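Local coordinates for similarities with probable monooxygenase (Photorhabdus luminescens, PDB 4HB9), which binds flavin-adenine dinucleotide and is probably a monooxygenase of the aromatic ring hydroxylase type, at residues I176-I187 with I294-L305. Residues are numbered along the deposited sequence; the frame is centred on the assembly and turned at random.
Sequences IERFDVGVSMII and ISPLHLRSMPHL
S184 OG and H298 ND1 share a hydrogen bond of 2.6 Å, in the plane of the imidazole and at its edge, across a non-hydrogen-bonded antiparallel pair. On the same face of the sheet D180 OD1 makes a salt bridge to R300 NE (3.2 Å), the carboxylate turned 59° from the guanidinium. R178 runs alongside R300 with the guanidinium planes about 15° apart, but the model sets the two too close and the stack is doubtful in detail; D180 probably offsets part of the like charge. The other face is mostly apolar. M185, bent at its last torsion (chi3 36°), brings SE and CE against the methyls of L299, and I187 CD1 touches L297 CD1 at 4.0 Å; the side chain of I187 is about 5 Å from the FAD. Farther along, S301 CB makes an off-centre CH-pi contact with the F179 ring. Paired backbone bonds join F179 with S301, M185 with L297 and I187 with S295. Between the F179 and M185 pairs, a beta bulge at the corner around G182 shifts the register by two, and L299 serves both sides of it: its O accepts from V181 N (3.0 Å) and its N donates to V183 O (2.9 Å). A water bridges L299 O and D180 OD1. T252 also hydrogen-bonds S184 OG. Strand 295-301 edges the mixed sheet, with strand 240-251 beyond 179-191; helix 355-386 packs on V181, L299 and S301, helix 264-274 on I186, I294 and P296.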
loop_
_atom_site.group_PDB
_atom_site.type_symbol
_atom_site.label_atom_id
_atom_site.label_comp_id
_atom_site.label_asym_id
_atom_site.label_seq_id
_atom_site.Cartn_x
_atom_site.Cartn_y
_atom_site.Cartn_z
ATOM N N ILE A 176 16.590 -12.137 -3.442
ATOM C CA ILE A 176 15.454 -11.921 -2.544
ATOM C C ILE A 176 14.224 -12.647 -3.091
ATOM O O ILE A 176 13.733 -12.332 -4.188
ATOM C CB ILE A 176 15.130 -10.432 -2.369
ATOM C CG1 ILE A 176 16.237 -9.762 -1.565
ATOM C CG2 ILE A 176 13.776 -10.255 -1.660
ATOM C CD1 ILE A 176 16.172 -8.249 -1.567
ATOM N N GLU A 177 13.724 -13.609 -2.321
ATOM C CA GLU A 177 12.605 -14.448 -2.764
ATOM C C GLU A 177 11.476 -14.433 -1.730
ATOM O O GLU A 177 11.736 -14.506 -0.551
ATOM C CB GLU A 177 13.083 -15.886 -3.024
ATOM C CG GLU A 177 13.810 -16.541 -1.846
ATOM C CD GLU A 177 14.537 -17.836 -2.218
ATOM O OE1 GLU A 177 14.201 -18.458 -3.260
ATOM O OE2 GLU A 177 15.452 -18.238 -1.456
ATOM N N ARG A 178 10.233 -14.337 -2.198
ATOM C CA ARG A 178 9.057 -14.357 -1.332
ATOM C C ARG A 178 8.719 -15.785 -0.964
ATOM O O ARG A 178 9.096 -16.712 -1.687
ATOM C CB ARG A 178 7.857 -13.728 -2.041
ATOM C CG ARG A 178 7.212 -14.638 -3.079
ATOM C CD ARG A 178 6.446 -13.876 -4.152
ATOM N NE ARG A 178 5.638 -14.776 -4.969
ATOM C CZ ARG A 178 4.643 -14.391 -5.775
ATOM N NH1 ARG A 178 4.304 -13.105 -5.878
ATOM N NH2 ARG A 178 3.963 -15.306 -6.462
ATOM N N PHE A 179 8.005 -15.971 0.150
ATOM C CA PHE A 179 7.440 -17.283 0.466
ATOM C C PHE A 179 5.950 -17.155 0.786
ATOM O O PHE A 179 5.479 -16.081 1.139
ATOM C CB PHE A 179 8.186 -17.967 1.616
ATOM C CG PHE A 179 8.115 -17.226 2.925
ATOM C CD1 PHE A 179 7.090 -17.488 3.844
ATOM C CD2 PHE A 179 9.073 -16.280 3.251
ATOM C CE1 PHE A 179 7.030 -16.816 5.036
ATOM C CE2 PHE A 179 9.008 -15.601 4.452
ATOM C CZ PHE A 179 7.981 -15.864 5.343
ATOM N N ASP A 180 5.225 -18.259 0.656
ATOM C CA ASP A 180 3.810 -18.280 1.002
ATOM C C ASP A 180 3.647 -18.387 2.512
ATOM O O ASP A 180 4.219 -19.262 3.172
ATOM C CB ASP A 180 3.092 -19.447 0.334
ATOM C CG ASP A 180 2.998 -19.300 -1.170
ATOM O OD1 ASP A 180 2.803 -18.178 -1.672
ATOM O OD2 ASP A 180 3.108 -20.328 -1.858
ATOM N N VAL A 181 2.800 -17.528 3.047
ATOM C CA VAL A 181 2.555 -17.475 4.485
ATOM C C VAL A 181 1.663 -18.620 4.957
ATOM O O VAL A 181 1.722 -19.006 6.101
ATOM C CB VAL A 181 1.934 -16.123 4.850
ATOM C CG1 VAL A 181 1.471 -16.083 6.298
ATOM C CG2 VAL A 181 2.936 -15.024 4.578
ATOM N N GLY A 182 0.858 -19.170 4.059
ATOM C CA GLY A 182 -0.123 -20.170 4.420
ATOM C C GLY A 182 -1.430 -19.548 4.860
ATOM O O GLY A 182 -2.332 -20.272 5.338
ATOM N N VAL A 183 -1.536 -18.223 4.729
ATOM C CA VAL A 183 -2.756 -17.480 5.082
ATOM C C VAL A 183 -3.227 -16.735 3.827
ATOM O O VAL A 183 -2.405 -16.198 3.057
ATOM C CB VAL A 183 -2.508 -16.522 6.262
ATOM C CG1 VAL A 183 -3.708 -15.637 6.542
ATOM C CG2 VAL A 183 -2.135 -17.321 7.515
ATOM N N SER A 184 -4.546 -16.731 3.626
ATOM C CA SER A 184 -5.180 -16.015 2.519
ATOM C C SER A 184 -6.310 -15.150 3.042
ATOM O O SER A 184 -6.738 -15.297 4.188
ATOM C CB SER A 184 -5.718 -16.997 1.510
ATOM O OG SER A 184 -4.662 -17.753 0.969
HETATM N N MSE A 185 -6.766 -14.202 2.237
HETATM C CA MSE A 185 -7.839 -13.316 2.689
HETATM C C MSE A 185 -8.773 -13.000 1.552
HETATM O O MSE A 185 -8.415 -13.128 0.368
HETATM C CB MSE A 185 -7.271 -12.039 3.311
HETATM C CG MSE A 185 -6.504 -11.134 2.375
HETATM SE SE MSE A 185 -5.793 -9.535 3.343
HETATM C CE MSE A 185 -5.316 -10.209 5.080
ATOM N N ILE A 186 -9.984 -12.617 1.924
ATOM C CA ILE A 186 -11.003 -12.144 0.989
ATOM C C ILE A 186 -11.470 -10.807 1.553
ATOM O O ILE A 186 -11.858 -10.727 2.728
ATOM C CB ILE A 186 -12.162 -13.152 0.860
ATOM C CG1 ILE A 186 -11.660 -14.503 0.362
ATOM C CG2 ILE A 186 -13.246 -12.633 -0.072
ATOM C CD1 ILE A 186 -12.719 -15.584 0.332
ATOM N N ILE A 187 -11.390 -9.759 0.730
ATOM C CA ILE A 187 -11.660 -8.381 1.137
ATOM C C ILE A 187 -12.855 -7.865 0.334
ATOM O O ILE A 187 -12.873 -7.970 -0.898
ATOM C CB ILE A 187 -10.457 -7.476 0.838
ATOM C CG1 ILE A 187 -9.178 -8.030 1.487
ATOM C CG2 ILE A 187 -10.718 -6.039 1.315
ATOM C CD1 ILE A 187 -7.911 -7.243 1.175
ATOM N N ILE A 294 -14.638 -7.187 -4.893
ATOM C CA ILE A 294 -14.302 -8.229 -3.891
ATOM C C ILE A 294 -13.015 -8.896 -4.317
ATOM O O ILE A 294 -12.925 -9.395 -5.431
ATOM C CB ILE A 294 -15.380 -9.305 -3.718
ATOM C CG1 ILE A 294 -16.687 -8.659 -3.272
ATOM C CG2 ILE A 294 -14.965 -10.335 -2.646
ATOM C CD1 ILE A 294 -17.868 -9.586 -3.384
ATOM N N SER A 295 -12.022 -8.914 -3.433
ATOM C CA SER A 295 -10.680 -9.342 -3.835
ATOM C C SER A 295 -10.159 -10.484 -2.964
ATOM O O SER A 295 -10.029 -10.329 -1.743
ATOM C CB SER A 295 -9.693 -8.189 -3.762
ATOM O OG SER A 295 -10.216 -7.039 -4.385
ATOM N N PRO A 296 -9.820 -11.616 -3.592
ATOM C CA PRO A 296 -9.095 -12.671 -2.893
ATOM C C PRO A 296 -7.589 -12.481 -3.030
ATOM O O PRO A 296 -7.114 -12.110 -4.109
ATOM C CB PRO A 296 -9.535 -13.925 -3.641
ATOM C CG PRO A 296 -9.752 -13.445 -5.045
ATOM C CD PRO A 296 -10.107 -11.988 -4.990
ATOM N N LEU A 297 -6.842 -12.784 -1.973
ATOM C CA LEU A 297 -5.392 -12.576 -1.952
ATOM C C LEU A 297 -4.706 -13.666 -1.152
ATOM O O LEU A 297 -5.134 -13.982 -0.039
ATOM C CB LEU A 297 -5.035 -11.251 -1.272
ATOM C CG LEU A 297 -5.429 -9.915 -1.882
ATOM C CD1 LEU A 297 -4.926 -8.820 -0.951
ATOM C CD2 LEU A 297 -4.822 -9.762 -3.277
ATOM N N HIS A 298 -3.635 -14.216 -1.703
ATOM C CA HIS A 298 -2.777 -15.149 -0.965
ATOM C C HIS A 298 -1.631 -14.348 -0.359
ATOM O O HIS A 298 -0.988 -13.569 -1.053
ATOM C CB HIS A 298 -2.237 -16.252 -1.893
ATOM C CG HIS A 298 -3.300 -17.146 -2.435
ATOM N ND1 HIS A 298 -4.188 -17.817 -1.625
ATOM C CD2 HIS A 298 -3.624 -17.477 -3.710
ATOM C CE1 HIS A 298 -5.014 -18.521 -2.377
ATOM N NE2 HIS A 298 -4.686 -18.337 -3.644
ATOM N N LEU A 299 -1.399 -14.485 0.946
ATOM C CA LEU A 299 -0.392 -13.666 1.589
ATOM C C LEU A 299 0.970 -14.279 1.373
ATOM O O LEU A 299 1.160 -15.486 1.574
ATOM C CB LEU A 299 -0.640 -13.488 3.080
ATOM C CG LEU A 299 -1.990 -12.869 3.447
ATOM C CD1 LEU A 299 -1.995 -12.593 4.942
ATOM C CD2 LEU A 299 -2.274 -11.591 2.670
ATOM N N ARG A 300 1.892 -13.431 0.940
ATOM C CA ARG A 300 3.279 -13.800 0.745
ATOM C C ARG A 300 4.137 -12.881 1.597
ATOM O O ARG A 300 3.706 -11.779 1.968
ATOM C CB ARG A 300 3.631 -13.752 -0.740
ATOM C CG ARG A 300 2.863 -14.815 -1.512
ATOM C CD ARG A 300 3.126 -14.811 -3.002
ATOM N NE ARG A 300 2.230 -15.739 -3.710
ATOM C CZ ARG A 300 1.036 -15.436 -4.234
ATOM N NH1 ARG A 300 0.533 -14.204 -4.159
ATOM N NH2 ARG A 300 0.333 -16.385 -4.850
ATOM N N SER A 301 5.311 -13.359 1.990
ATOM C CA SER A 301 6.203 -12.548 2.816
ATOM C C SER A 301 7.626 -12.791 2.337
ATOM O O SER A 301 7.826 -13.454 1.330
ATOM C CB SER A 301 6.032 -12.906 4.292
ATOM O OG SER A 301 6.732 -12.034 5.153
HETATM N N MSE A 302 8.609 -12.280 3.063
HETATM C CA MSE A 302 9.997 -12.473 2.646
HETATM C C MSE A 302 10.848 -12.693 3.847
HETATM O O MSE A 302 10.495 -12.305 4.963
HETATM C CB MSE A 302 10.515 -11.304 1.815
HETATM C CG MSE A 302 10.618 -10.026 2.629
HETATM SE SE MSE A 302 11.329 -8.629 1.448
HETATM C CE MSE A 302 9.576 -7.776 1.234
ATOM N N PRO A 303 11.982 -13.361 3.640
ATOM C CA PRO A 303 12.810 -13.528 4.813
ATOM C C PRO A 303 13.451 -12.203 5.245
ATOM O O PRO A 303 13.331 -11.180 4.573
ATOM C CB PRO A 303 13.842 -14.574 4.394
ATOM C CG PRO A 303 13.788 -14.657 2.912
ATOM C CD PRO A 303 12.528 -14.005 2.430
ATOM N N HIS A 304 14.098 -12.252 6.391
ATOM C CA HIS A 304 14.843 -11.134 6.952
ATOM C C HIS A 304 15.804 -10.560 5.903
ATOM O O HIS A 304 16.491 -11.305 5.184
ATOM C CB HIS A 304 15.576 -11.662 8.189
ATOM C CG HIS A 304 16.346 -10.635 8.957
ATOM N ND1 HIS A 304 15.832 -9.999 10.068
ATOM C CD2 HIS A 304 17.632 -10.226 8.848
ATOM C CE1 HIS A 304 16.754 -9.199 10.575
ATOM N NE2 HIS A 304 17.850 -9.313 9.848
ATOM N N LEU A 305 15.788 -9.236 5.765
ATOM C CA LEU A 305 16.639 -8.556 4.785
ATOM C C LEU A 305 18.016 -8.384 5.372
ATOM O O LEU A 305 18.163 -7.770 6.420
ATOM C CB LEU A 305 16.098 -7.174 4.429
ATOM C CG LEU A 305 14.905 -7.073 3.499
ATOM C CD1 LEU A 305 14.518 -5.602 3.344
ATOM C CD2 LEU A 305 15.240 -7.701 2.153
HETATM O O HOH W 1 0.494 -17.371 -0.368
#